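Long-range contacts in ribosomal RNA small subunit methyltransferase D (Escherichia coli, PDB 2FPO), which methylates guanine 966 of 16S rRNA in the assembled 30S particle at N2, with S-adenosyl-L-methionine as the methyl donor: residues A[73-79]-A[103-107]; A[42-46]-A[67-72]; A[21-27]-A[96-102]. All blocks are in the same frame, centred on the assembly; numbering follows the deposited sequence. Where two conformers were deposited one is given.

Contact 1 (A[73-79]-A[103-107])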
ATOM      1  N   LEU A  73      -3.847   9.081  -2.609  1.00 27.82           N
ATOM      2  CA  LEU A  73      -4.749  10.181  -2.340  1.00 27.42           C
ATOM      3  C   LEU A  73      -4.616  11.330  -3.334  1.00 27.82           C
ATOM      4  O   LEU A  73      -5.607  11.966  -3.706  1.00 26.94           O
ATOM      5  CB  LEU A  73      -4.552  10.702  -0.911  1.00 27.38           C
ATOM      6  CG  LEU A  73      -4.996   9.673   0.127  1.00 28.65           C
ATOM      7  CD1 LEU A  73      -4.220   9.918   1.443  1.00 28.37           C
ATOM      8  CD2 LEU A  73      -6.540   9.630   0.346  1.00 25.64           C
ATOM      9  N   SER A  74      -3.386  11.604  -3.737  1.00 27.63           N
ATOM     10  CA  SER A  74      -3.136  12.664  -4.688  1.00 28.53           C
ATOM     11  C   SER A  74      -3.897  12.401  -6.002  1.00 29.03           C
ATOM     12  O   SER A  74      -4.498  13.316  -6.581  1.00 29.37           O
ATOM     13  CB  SER A  74      -1.636  12.787  -4.944  1.00 27.69           C
ATOM     14  OG  SER A  74      -1.365  13.928  -5.739  1.00 29.92           O
ATOM     15  N   ARG A  75      -3.898  11.136  -6.418  1.00 29.15           N
ATOM     16  CA  ARG A  75      -4.445  10.708  -7.679  1.00 29.78           C
ATOM     17  C   ARG A  75      -5.930  10.345  -7.547  1.00 30.15           C
ATOM     18  O   ARG A  75      -6.486   9.567  -8.349  1.00 28.67           O
ATOM     19  CB  ARG A  75      -3.601   9.562  -8.211  1.00 29.59           C
ATOM     20  CG  ARG A  75      -2.136   9.953  -8.430  1.00 30.14           C
ATOM     21  CD  ARG A  75      -1.323   8.721  -8.816  1.00 30.14           C
ATOM     22  NE  ARG A  75       0.122   8.975  -8.959  1.00 29.13           N
ATOM     23  CZ  ARG A  75       0.810   8.887 -10.092  1.00 29.10           C
ATOM     24  NH1 ARG A  75       0.204   8.577 -11.239  1.00 29.37           N
ATOM     25  NH2 ARG A  75       2.126   9.103 -10.088  1.00 28.81           N
ATOM     26  N   TYR A  76      -6.546  10.933  -6.515  1.00 30.61           N
ATOM     27  CA  TYR A  76      -7.991  10.956  -6.311  1.00 30.89           C
ATOM     28  C   TYR A  76      -8.594   9.613  -5.899  1.00 30.64           C
ATOM     29  O   TYR A  76      -9.764   9.342  -6.185  1.00 30.57           O
ATOM     30  CB  TYR A  76      -8.717  11.553  -7.535  1.00 32.19           C
ATOM     31  CG  TYR A  76      -8.237  12.948  -7.906  1.00 33.61           C
ATOM     32  CD1 TYR A  76      -8.701  14.073  -7.225  1.00 33.06           C
ATOM     33  CD2 TYR A  76      -7.307  13.135  -8.940  1.00 35.70           C
ATOM     34  CE1 TYR A  76      -8.267  15.362  -7.574  1.00 35.86           C
ATOM     35  CE2 TYR A  76      -6.853  14.413  -9.288  1.00 35.74           C
ATOM     36  CZ  TYR A  76      -7.335  15.517  -8.601  1.00 34.89           C
ATOM     37  OH  TYR A  76      -6.889  16.771  -8.956  1.00 37.66           O
ATOM     38  N   ALA A  77      -7.809   8.783  -5.200  1.00 30.25           N
ATOM     39  CA  ALA A  77      -8.385   7.730  -4.374  1.00 30.00           C
ATOM     40  C   ALA A  77      -9.517   8.360  -3.567  1.00 29.23           C
ATOM     41  O   ALA A  77      -9.384   9.484  -3.111  1.00 28.78           O
ATOM     42  CB  ALA A  77      -7.325   7.135  -3.422  1.00 29.91           C
ATOM     43  N   ALA A  78     -10.617   7.632  -3.403  1.00 29.67           N
ATOM     44  CA  ALA A  78     -11.740   8.042  -2.554  1.00 28.64           C
ATOM     45  C   ALA A  78     -11.320   8.059  -1.082  1.00 28.49           C
ATOM     46  O   ALA A  78     -11.683   8.980  -0.325  1.00 27.79           O
ATOM     47  CB  ALA A  78     -12.915   7.097  -2.763  1.00 29.30           C
ATOM     48  N   GLY A  79     -10.536   7.060  -0.678  1.00 27.57           N
ATOM     49  CA  GLY A  79     -10.061   7.008   0.703  1.00 27.84           C
ATOM     50  C   GLY A  79      -8.878   6.054   0.882  1.00 27.53           C
ATOM     51  O   GLY A  79      -8.631   5.182   0.030  1.00 25.92           O
ATOM     52  N   GLY A 103      -8.603  14.901   4.331  1.00 31.21           N
ATOM     53  CA  GLY A 103      -9.538  14.380   5.324  1.00 30.15           C
ATOM     54  C   GLY A 103     -10.004  12.956   5.055  1.00 28.98           C
ATOM     55  O   GLY A 103     -10.486  12.285   5.964  1.00 29.53           O
ATOM     56  N   ASN A 104      -9.867  12.525   3.800  1.00 28.30           N
ATOM     57  CA  ASN A 104     -10.308  11.230   3.306  1.00 27.41           C
ATOM     58  C   ASN A 104      -9.249  10.126   3.530  1.00 26.85           C
ATOM     59  O   ASN A 104      -9.010   9.302   2.652  1.00 27.02           O
ATOM     60  CB  ASN A 104     -10.727  11.319   1.805  1.00 26.70           C
ATOM     61  CG  ASN A 104      -9.564  11.701   0.870  1.00 28.81           C
ATOM     62  OD1 ASN A 104      -8.685  12.491   1.241  1.00 28.24           O
ATOM     63  ND2 ASN A 104      -9.556  11.132  -0.338  1.00 24.66           N
ATOM     64  N   ALA A 105      -8.671  10.115   4.734  1.00 25.66           N
ATOM     65  CA  ALA A 105      -7.642   9.173   5.154  1.00 25.60           C
ATOM     66  C   ALA A 105      -7.576   9.067   6.666  1.00 24.36           C
ATOM     67  O   ALA A 105      -8.034   9.962   7.395  1.00 24.69           O
ATOM     68  CB  ALA A 105      -6.275   9.583   4.588  1.00 25.42           C
ATOM     69  N   ARG A 106      -7.040   7.962   7.152  1.00 23.71           N
ATOM     70  CA  ARG A 106      -6.839   7.790   8.581  1.00 23.66           C
ATOM     71  C   ARG A 106      -5.539   7.003   8.760  1.00 24.83           C
ATOM     72  O   ARG A 106      -5.068   6.279   7.849  1.00 25.80           O
ATOM     73  CB  ARG A 106      -7.977   6.998   9.212  1.00 23.77           C
ATOM     74  CG  ARG A 106      -8.132   5.590   8.644  1.00 25.21           C
ATOM     75  CD  ARG A 106      -8.942   4.714   9.619  1.00 27.81           C
ATOM     76  NE  ARG A 106     -10.369   5.124   9.680  1.00 27.36           N
ATOM     77  CZ  ARG A 106     -11.308   4.770   8.802  1.00 28.82           C
ATOM     78  NH1 ARG A 106     -12.588   5.170   8.990  1.00 29.02           N
ATOM     79  NH2 ARG A 106     -10.998   4.012   7.750  1.00 27.97           N
ATOM     80  N   VAL A 107      -4.951   7.143   9.924  1.00 24.30           N
ATOM     81  CA  VAL A 107      -3.714   6.459  10.205  1.00 23.56           C
ATOM     82  C   VAL A 107      -3.992   5.678  11.439  1.00 23.94           C
ATOM     83  O   VAL A 107      -4.470   6.227  12.455  1.00 24.08           O
ATOM     84  CB  VAL A 107      -2.565   7.462  10.477  1.00 24.04           C
ATOM     85  CG1 VAL A 107      -1.296   6.731  10.912  1.00 23.08           C
ATOM     86  CG2 VAL A 107      -2.322   8.375   9.227  1.00 22.63           C
TER
HETATM   87  O   HOH W   1      -8.004  11.939  -2.609  1.00 34.79           O

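Contact 2 (A[42-46]-A[67-72])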
ATOM      1  N   ARG A  42       7.212   4.066  -7.803  1.00 36.95           N
ATOM      2  CA  ARG A  42       5.884   4.662  -7.696  1.00 36.52           C
ATOM      3  C   ARG A  42       5.304   4.959  -9.070  1.00 35.10           C
ATOM      4  O   ARG A  42       4.117   4.742  -9.321  1.00 34.20           O
ATOM      5  CB  ARG A  42       5.906   5.926  -6.819  1.00 36.60           C
ATOM      6  CG  ARG A  42       5.683   5.641  -5.352  1.00 38.08           C
ATOM      7  CD  ARG A  42       5.617   6.932  -4.537  1.00 38.92           C
ATOM      8  NE  ARG A  42       6.924   7.573  -4.459  1.00 43.25           N
ATOM      9  CZ  ARG A  42       7.121   8.852  -4.178  1.00 45.19           C
ATOM     10  NH1 ARG A  42       6.089   9.656  -3.949  1.00 48.10           N
ATOM     11  NH2 ARG A  42       8.352   9.333  -4.139  1.00 45.72           N
ATOM     12  N   GLU A  43       6.164   5.445  -9.966  1.00 33.62           N
ATOM     13  CA  GLU A  43       5.779   5.731 -11.328  1.00 32.76           C
ATOM     14  C   GLU A  43       5.218   4.498 -12.018  1.00 32.04           C
ATOM     15  O   GLU A  43       4.123   4.543 -12.577  1.00 31.73           O
ATOM     16  CB  GLU A  43       6.990   6.286 -12.073  1.00 33.02           C
ATOM     17  CG  GLU A  43       6.692   6.910 -13.387  1.00 33.90           C
ATOM     18  CD  GLU A  43       7.965   7.490 -14.023  1.00 35.31           C
ATOM     19  OE1 GLU A  43       7.921   8.646 -14.492  1.00 35.66           O
ATOM     20  OE2 GLU A  43       9.000   6.789 -14.029  1.00 34.85           O
ATOM     21  N   THR A  44       5.947   3.394 -11.944  1.00 30.84           N
ATOM     22  CA  THR A  44       5.505   2.124 -12.520  1.00 30.89           C
ATOM     23  C   THR A  44       4.169   1.642 -11.903  1.00 30.83           C
ATOM     24  O   THR A  44       3.236   1.294 -12.636  1.00 30.07           O
ATOM     25  CB  THR A  44       6.606   1.030 -12.346  1.00 30.91           C
ATOM     26  OG1 THR A  44       7.806   1.462 -12.986  1.00 31.15           O
ATOM     27  CG2 THR A  44       6.186  -0.307 -12.940  1.00 31.99           C
ATOM     28  N   LEU A  45       4.082   1.636 -10.568  1.00 29.90           N
ATOM     29  CA  LEU A  45       2.896   1.145  -9.874  1.00 30.01           C
ATOM     30  C   LEU A  45       1.642   1.955 -10.232  1.00 29.62           C
ATOM     31  O   LEU A  45       0.566   1.402 -10.504  1.00 29.28           O
ATOM     32  CB  LEU A  45       3.107   1.219  -8.345  1.00 30.56           C
ATOM     33  CG  LEU A  45       1.919   0.863  -7.452  1.00 30.13           C
ATOM     34  CD1 LEU A  45       1.274  -0.510  -7.845  1.00 28.77           C
ATOM     35  CD2 LEU A  45       2.345   0.877  -5.956  1.00 30.39           C
ATOM     36  N   PHE A  46       1.788   3.274 -10.200  1.00 29.52           N
ATOM     37  CA  PHE A  46       0.657   4.146 -10.412  1.00 29.74           C
ATOM     38  C   PHE A  46       0.285   4.257 -11.870  1.00 29.36           C
ATOM     39  O   PHE A  46      -0.871   4.546 -12.171  1.00 30.06           O
ATOM     40  CB  PHE A  46       0.788   5.467  -9.651  1.00 29.36           C
ATOM     41  CG  PHE A  46       0.573   5.293  -8.171  1.00 30.61           C
ATOM     42  CD1 PHE A  46      -0.738   5.194  -7.654  1.00 29.87           C
ATOM     43  CD2 PHE A  46       1.663   5.126  -7.306  1.00 27.98           C
ATOM     44  CE1 PHE A  46      -0.951   4.988  -6.310  1.00 28.66           C
ATOM     45  CE2 PHE A  46       1.455   4.915  -5.940  1.00 29.84           C
ATOM     46  CZ  PHE A  46       0.154   4.861  -5.439  1.00 29.47           C
ATOM     47  N   ALA A  67       4.593   7.236   1.303  1.00 34.94           N
ATOM     48  CA  ALA A  67       4.798   7.420  -0.145  1.00 34.81           C
ATOM     49  C   ALA A  67       3.644   6.816  -0.975  1.00 34.42           C
ATOM     50  O   ALA A  67       3.061   7.500  -1.825  1.00 34.86           O
ATOM     51  CB  ALA A  67       6.153   6.856  -0.595  1.00 34.65           C
ATOM     52  N   LEU A  68       3.275   5.568  -0.689  1.00 33.48           N
ATOM     53  CA  LEU A  68       2.233   4.902  -1.463  1.00 33.35           C
ATOM     54  C   LEU A  68       0.835   5.450  -1.202  1.00 32.63           C
ATOM     55  O   LEU A  68       0.124   5.804  -2.137  1.00 31.36           O
ATOM     56  CB  LEU A  68       2.280   3.381  -1.278  1.00 33.33           C
ATOM     57  CG  LEU A  68       3.574   2.689  -1.712  1.00 33.82           C
ATOM     58  CD1 LEU A  68       3.451   1.179  -1.555  1.00 33.23           C
ATOM     59  CD2 LEU A  68       3.924   3.067  -3.174  1.00 36.38           C
ATOM     60  N   GLY A  69       0.437   5.510   0.069  1.00 32.76           N
ATOM     61  CA  GLY A  69      -0.886   6.039   0.423  1.00 32.52           C
ATOM     62  C   GLY A  69      -1.110   7.484  -0.017  1.00 31.27           C
ATOM     63  O   GLY A  69      -2.184   7.833  -0.498  1.00 30.44           O
ATOM     64  N   LEU A  70      -0.083   8.314   0.142  1.00 31.56           N
ATOM     65  CA  LEU A  70      -0.133   9.727  -0.239  1.00 31.49           C
ATOM     66  C   LEU A  70      -0.221   9.979  -1.740  1.00 30.52           C
ATOM     67  O   LEU A  70      -0.971  10.836  -2.221  1.00 30.45           O
ATOM     68  CB  LEU A  70       1.055  10.481   0.369  1.00 32.16           C
ATOM     69  CG  LEU A  70       0.960  10.613   1.897  1.00 32.03           C
ATOM     70  CD1 LEU A  70       2.238  11.222   2.457  1.00 32.73           C
ATOM     71  CD2 LEU A  70      -0.242  11.454   2.264  1.00 32.99           C
ATOM     72  N   GLU A  71       0.555   9.228  -2.486  1.00 29.63           N
ATOM     73  CA  GLU A  71       0.444   9.237  -3.939  1.00 29.18           C
ATOM     74  C   GLU A  71      -0.966   8.764  -4.368  1.00 28.46           C
ATOM     75  O   GLU A  71      -1.558   9.342  -5.285  1.00 27.55           O
ATOM     76  CB  GLU A  71       1.574   8.352  -4.480  1.00 29.63           C
ATOM     77  CG  GLU A  71       1.839   8.389  -5.936  1.00 30.88           C
ATOM     78  CD  GLU A  71       2.570   9.622  -6.373  1.00 32.59           C
ATOM     79  OE1 GLU A  71       3.595  10.015  -5.744  1.00 29.63           O
ATOM     80  OE2 GLU A  71       2.089  10.194  -7.363  1.00 31.44           O
ATOM     81  N   ALA A  72      -1.519   7.742  -3.684  1.00 27.61           N
ATOM     82  CA  ALA A  72      -2.891   7.280  -3.968  1.00 27.55           C
ATOM     83  C   ALA A  72      -3.918   8.382  -3.743  1.00 28.02           C
ATOM     84  O   ALA A  72      -4.729   8.649  -4.620  1.00 28.69           O
ATOM     85  CB  ALA A  72      -3.257   5.965  -3.173  1.00 27.93           C
TER

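Contact 3 (A[21-27]-A[96-102])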
ATOM      1  N   TRP A  21      -1.434  16.822  -5.811  1.00 32.25           N
ATOM      2  CA  TRP A  21      -0.287  17.380  -5.080  1.00 32.09           C
ATOM      3  C   TRP A  21       1.026  17.104  -5.766  1.00 31.61           C
ATOM      4  O   TRP A  21       2.073  17.042  -5.129  1.00 30.76           O
ATOM      5  CB  TRP A  21      -0.241  16.892  -3.625  1.00 33.41           C
ATOM      6  CG  TRP A  21      -1.528  17.098  -2.895  1.00 32.50           C
ATOM      7  CD1 TRP A  21      -2.218  18.262  -2.757  1.00 35.06           C
ATOM      8  CD2 TRP A  21      -2.282  16.092  -2.221  1.00 34.29           C
ATOM      9  NE1 TRP A  21      -3.364  18.044  -2.021  1.00 36.02           N
ATOM     10  CE2 TRP A  21      -3.423  16.717  -1.679  1.00 35.07           C
ATOM     11  CE3 TRP A  21      -2.096  14.721  -2.005  1.00 33.79           C
ATOM     12  CZ2 TRP A  21      -4.384  16.011  -0.940  1.00 35.05           C
ATOM     13  CZ3 TRP A  21      -3.039  14.028  -1.271  1.00 35.15           C
ATOM     14  CH2 TRP A  21      -4.176  14.669  -0.755  1.00 34.40           C
ATOM     15  N   ARG A  22       0.956  16.942  -7.079  1.00 31.90           N
ATOM     16  CA  ARG A  22       2.121  16.595  -7.883  1.00 31.95           C
ATOM     17  C   ARG A  22       3.150  17.670  -7.644  1.00 31.69           C
ATOM     18  O   ARG A  22       2.831  18.862  -7.720  1.00 31.29           O
ATOM     19  CB  ARG A  22       1.731  16.541  -9.359  1.00 31.42           C
ATOM     20  CG  ARG A  22       2.871  16.667 -10.308  1.00 30.99           C
ATOM     21  CD  ARG A  22       2.398  16.500 -11.737  1.00 30.12           C
ATOM     22  NE  ARG A  22       1.769  17.714 -12.260  1.00 27.67           N
ATOM     23  CZ  ARG A  22       2.363  18.581 -13.073  1.00 28.93           C
ATOM     24  NH1 ARG A  22       1.698  19.654 -13.504  1.00 30.46           N
ATOM     25  NH2 ARG A  22       3.622  18.397 -13.444  1.00 25.99           N
ATOM     26  N   GLY A  23       4.363  17.250  -7.308  1.00 32.10           N
ATOM     27  CA  GLY A  23       5.442  18.194  -7.042  1.00 33.54           C
ATOM     28  C   GLY A  23       5.474  18.724  -5.607  1.00 34.74           C
ATOM     29  O   GLY A  23       6.400  19.448  -5.249  1.00 34.93           O
ATOM     30  N   ARG A  24       4.474  18.389  -4.789  1.00 35.11           N
ATOM     31  CA  ARG A  24       4.485  18.834  -3.385  1.00 36.83           C
ATOM     32  C   ARG A  24       5.493  17.989  -2.608  1.00 37.09           C
ATOM     33  O   ARG A  24       5.534  16.778  -2.777  1.00 36.71           O
ATOM     34  CB  ARG A  24       3.080  18.757  -2.728  1.00 36.74           C
ATOM     35  CG  ARG A  24       2.039  19.776  -3.288  1.00 37.63           C
ATOM     36  CD  ARG A  24       2.237  21.190  -2.741  1.00 37.51           C
ATOM     37  NE  ARG A  24       2.155  21.210  -1.293  1.00 37.98           N
ATOM     38  CZ  ARG A  24       1.016  21.342  -0.616  1.00 39.00           C
ATOM     39  NH1 ARG A  24      -0.134  21.492  -1.275  1.00 38.53           N
ATOM     40  NH2 ARG A  24       1.026  21.349   0.717  1.00 35.47           N
ATOM     41  N   LYS A  25       6.290  18.644  -1.764  1.00 37.90           N
ATOM     42  CA  LYS A  25       7.361  18.014  -0.978  0.50 38.13           C
ATOM     43  C   LYS A  25       6.953  17.942   0.509  1.00 38.70           C
ATOM     44  O   LYS A  25       6.451  18.944   1.039  1.00 38.46           O
ATOM     45  CB  LYS A  25       8.648  18.842  -1.131  0.50 38.14           C
ATOM     46  CG  LYS A  25       8.847  19.454  -2.524  0.50 37.48           C
ATOM     47  CD  LYS A  25      10.203  20.134  -2.681  0.50 37.54           C
ATOM     48  CE  LYS A  25      10.357  20.760  -4.062  0.50 36.70           C
ATOM     49  NZ  LYS A  25      10.333  19.738  -5.161  0.50 36.64           N
ATOM     50  N   LEU A  26       7.193  16.795   1.164  1.00 39.38           N
ATOM     51  CA  LEU A  26       6.785  16.540   2.569  1.00 40.94           C
ATOM     52  C   LEU A  26       7.900  15.917   3.429  1.00 41.91           C
ATOM     53  O   LEU A  26       8.630  15.058   2.953  1.00 41.50           O
ATOM     54  CB  LEU A  26       5.547  15.617   2.619  1.00 40.58           C
ATOM     55  CG  LEU A  26       4.218  16.057   1.990  1.00 40.73           C
ATOM     56  CD1 LEU A  26       3.300  14.876   1.914  1.00 43.09           C
ATOM     57  CD2 LEU A  26       3.530  17.205   2.728  1.00 42.17           C
ATOM     58  N   PRO A  27       8.023  16.338   4.710  1.00 43.59           N
ATOM     59  CA  PRO A  27       9.083  15.821   5.596  1.00 44.90           C
ATOM     60  C   PRO A  27       8.774  14.425   6.149  1.00 46.52           C
ATOM     61  O   PRO A  27       7.663  14.186   6.610  1.00 46.53           O
ATOM     62  CB  PRO A  27       9.091  16.830   6.736  1.00 44.50           C
ATOM     63  CG  PRO A  27       7.668  17.223   6.841  1.00 44.50           C
ATOM     64  CD  PRO A  27       7.186  17.328   5.410  1.00 43.58           C
ATOM     65  N   ASN A  96       1.494  15.120   7.952  1.00 27.98           N
ATOM     66  CA  ASN A  96       1.546  15.358   6.509  1.00 28.14           C
ATOM     67  C   ASN A  96       0.181  15.348   5.885  1.00 28.53           C
ATOM     68  O   ASN A  96      -0.071  16.133   4.991  1.00 28.75           O
ATOM     69  CB  ASN A  96       2.499  14.398   5.789  1.00 28.63           C
ATOM     70  CG  ASN A  96       3.932  14.621   6.185  1.00 30.17           C
ATOM     71  OD1 ASN A  96       4.293  15.710   6.621  1.00 34.62           O
ATOM     72  ND2 ASN A  96       4.760  13.599   6.041  1.00 33.03           N
ATOM     73  N   LEU A  97      -0.718  14.493   6.372  1.00 28.27           N
ATOM     74  CA  LEU A  97      -2.102  14.542   5.907  1.00 30.11           C
ATOM     75  C   LEU A  97      -2.797  15.871   6.243  1.00 30.44           C
ATOM     76  O   LEU A  97      -3.633  16.363   5.468  1.00 31.58           O
ATOM     77  CB  LEU A  97      -2.914  13.374   6.482  1.00 29.83           C
ATOM     78  CG  LEU A  97      -2.572  11.970   5.952  1.00 31.19           C
ATOM     79  CD1 LEU A  97      -3.086  10.916   6.925  1.00 27.56           C
ATOM     80  CD2 LEU A  97      -3.106  11.715   4.531  1.00 29.59           C
ATOM     81  N   ALA A  98      -2.473  16.433   7.405  1.00 30.62           N
ATOM     82  CA  ALA A  98      -3.053  17.709   7.825  1.00 31.02           C
ATOM     83  C   ALA A  98      -2.562  18.864   6.922  1.00 31.25           C
ATOM     84  O   ALA A  98      -3.360  19.695   6.479  1.00 32.17           O
ATOM     85  CB  ALA A  98      -2.763  17.960   9.312  1.00 30.37           C
ATOM     86  N   THR A  99      -1.270  18.881   6.611  1.00 31.44           N
ATOM     87  CA  THR A  99      -0.683  19.812   5.628  1.00 32.55           C
ATOM     88  C   THR A  99      -1.402  19.815   4.264  1.00 32.83           C
ATOM     89  O   THR A  99      -1.709  20.872   3.706  1.00 33.59           O
ATOM     90  CB  THR A  99       0.796  19.468   5.397  1.00 32.22           C
ATOM     91  OG1 THR A  99       1.527  19.749   6.595  1.00 34.09           O
ATOM     92  CG2 THR A  99       1.378  20.262   4.246  1.00 33.32           C
ATOM     93  N   LEU A 100      -1.665  18.621   3.751  1.00 32.46           N
ATOM     94  CA  LEU A 100      -2.299  18.414   2.469  1.00 32.96           C
ATOM     95  C   LEU A 100      -3.808  18.601   2.530  1.00 33.31           C
ATOM     96  O   LEU A 100      -4.469  18.598   1.480  1.00 32.58           O
ATOM     97  CB  LEU A 100      -1.968  16.997   1.962  1.00 32.36           C
ATOM     98  CG  LEU A 100      -0.496  16.677   1.705  1.00 32.70           C
ATOM     99  CD1 LEU A 100      -0.293  15.153   1.429  1.00 33.15           C
ATOM    100  CD2 LEU A 100       0.060  17.560   0.548  1.00 33.12           C
ATOM    101  N   LYS A 101      -4.340  18.757   3.755  1.00 33.68           N
ATOM    102  CA  LYS A 101      -5.779  18.923   3.992  1.00 34.94           C
ATOM    103  C   LYS A 101      -6.518  17.681   3.513  1.00 34.79           C
ATOM    104  O   LYS A 101      -7.639  17.776   2.989  1.00 35.41           O
ATOM    105  CB  LYS A 101      -6.349  20.169   3.260  1.00 35.29           C
ATOM    106  CG  LYS A 101      -6.318  21.481   4.027  1.00 36.43           C
ATOM    107  CD  LYS A 101      -6.526  22.642   3.044  1.00 37.32           C
ATOM    108  CE  LYS A 101      -6.937  23.935   3.719  1.00 43.14           C
ATOM    109  NZ  LYS A 101      -6.003  24.340   4.809  1.00 46.16           N
ATOM    110  N   ALA A 102      -5.904  16.514   3.705  1.00 33.73           N
ATOM    111  CA  ALA A 102      -6.488  15.282   3.225  1.00 32.65           C
ATOM    112  C   ALA A 102      -7.292  14.653   4.362  1.00 32.43           C
ATOM    113  O   ALA A 102      -6.728  13.965   5.240  1.00 32.63           O
ATOM    114  CB  ALA A 102      -5.408  14.350   2.723  1.00 31.87           C
TER
HETATM  115  O   HOH W   2      -1.965  22.354   1.183  1.00 48.59           O

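Contact 1 (A[73-79]-A[103-107])
The side-chain amide of Asn104 is packed on one face and bonded at its nitrogen edge. Over the face, somewhat off-centre, stands CD2 of Leu73, 3.4 Å from Asn104 ND2; the two side chains run past each other in opposite senses. At the edge both N-H groups of ND2 are used. One meets the backbone oxygen of Ala78 (ND2 to O 3.0 Å, 156° at the hydrogen), which lies nearly in the amide plane although the nitrogen sits well above the carbonyl plane of Ala78, away from its lone pairs. The other goes to a water that in turn donates to Leu73 O and Ala77 O, so the amide also reaches carbonyls in the last turn of helix 67-74 and in the loop after it. With CG between the backbone N and the carbonyl carbon (chi1 63°), the amide of Asn104 is directed at the carbonyls of Ala77 and Ala78. Its own carbonyl takes a CA-H...O contact from Gly79, CA to O 3.2 Å, while Leu73 CD1 rests on Ala105 CB at 3.8 Å. Tyr76, with positive phi, is the C-prime residue of a Schellman motif that closes the helix. The chain then enters strand 79-83, which lies parallel to strand 105-108, the two joined by a beta-alpha-beta crossover through helix 87-99, as expected of a Rossmann-like methyltransferase fold.

Contact 2 (A[42-46]-A[67-72])
Arg42, Leu45 and Phe46 face Leu68, Glu71 and Ala72 across two helical segments whose axes come within 11.3 Å and cross at -50°, a spacing bridged by long side chains. Phe46 fills much of it. Glu71 CG makes a CH-pi contact over one face of its ring, 3.7 Å from the centroid, while Leu45 CG of its own helix lies over the opposite face. The far end of the ring reaches the other helix, with Phe46 CZ 3.4 Å from Leu68 O and CE1 4.0 Å from the methyl carbon Ala72 CB. Leu68 CD2 wedges in beside it, 3.9 Å from Leu45 CD2 and 3.8 Å from Arg42 CG. A smaller side chain such as alanine in place of Phe46 would probably open a gap between the helices and let the Glu71 methylenes shift. The aliphatic part of Arg42 passes Ala67, whose CB lies over one face of the guanidinium. Glu71, bent at chi2 (76°) after CG leaves anti to the backbone N, turns its carboxylate back toward that group. NH1 of Arg42 meets OE1 of Glu71 at 3.1 Å in a salt bridge whose hydrogen bond is weak and bent, with the two planes 64° apart. The firmer partners lie outside: Arg15 O for Arg42, and Ile17 N and Arg75 NE for the carboxylate. Buried Glu71 is likely to remain ionised, compensated by Arg42 and Arg75, and the bonds to Arg15 and Ile17 tie both helices to the N-terminal segment.

Contact 3 (A[21-27]-A[96-102])
Asn96 ND2 donates a nearly straight hydrogen bond to Pro27 O (3.0 Å, 170° at the hydrogen). The acceptor lies in the amide plane, and the nitrogen is tilted 32° from the carbonyl plane of Pro27. Asn96 OD1 sits 3.5 Å from Pro27 CD and accepts a bond from Gln92 one turn earlier in the helix, which helps fix the amide's rotation. Beyond this polar end the contact is built round Leu100. Its CD2 stands over the five-membered ring of Trp21, 3.9 Å from the centroid and 13° off the normal, in a CH-pi contact. CD1 of the same leucine meets Leu26 CD1 tip to tip at 3.6 Å, and Ala102 CB touches Trp21 CH2 at 3.7 Å. The chain of Arg24, bent at chi2 and chi3, curls back to lay one face of its guanidinium over Leu100 CD2. At the guanidinium edge are Thr99 CG2, 3.7 Å from NH2, and a water that accepts from NH1 and donates to Thr99 O. The N-terminal hairpin formed by strands 13-15 and 25-27 is thus packed on the C-terminal end of helix 87-99, where Lys101 completes a Schellman motif. Chemically this is an apolar patch with polar borders: one direct bond at the Pro27 end, and on the other side an exposed arginine whose guanidinium lies over the leucine and whose charge is probably met in part by water.

The three contacts are neighbours in the Rossmann-like domain, their centres about 11 to 14 Å apart. Helix 67-74 belongs to both contact 1 and contact 2, which follow each other in series along the chain; contact 2 is nested in the loop closed by contact 3, whereas contacts 1 and 3 interleave. Leu73 packs on Trp21 and Leu97, and Leu70 meets Leu26, Leu97 and Leu100, so helices 67-74 and 87-99 and the segment 21-27 all pack against one another. Helix 39-53 borders helix 67-74 through contact 2, and contact 1 links that helix to edge strand 105-108 of the mixed sheet. Contact 3, with Trp21 on Leu73 and bonded to Ser74, joins the N-terminal segment to the methyltransferase core.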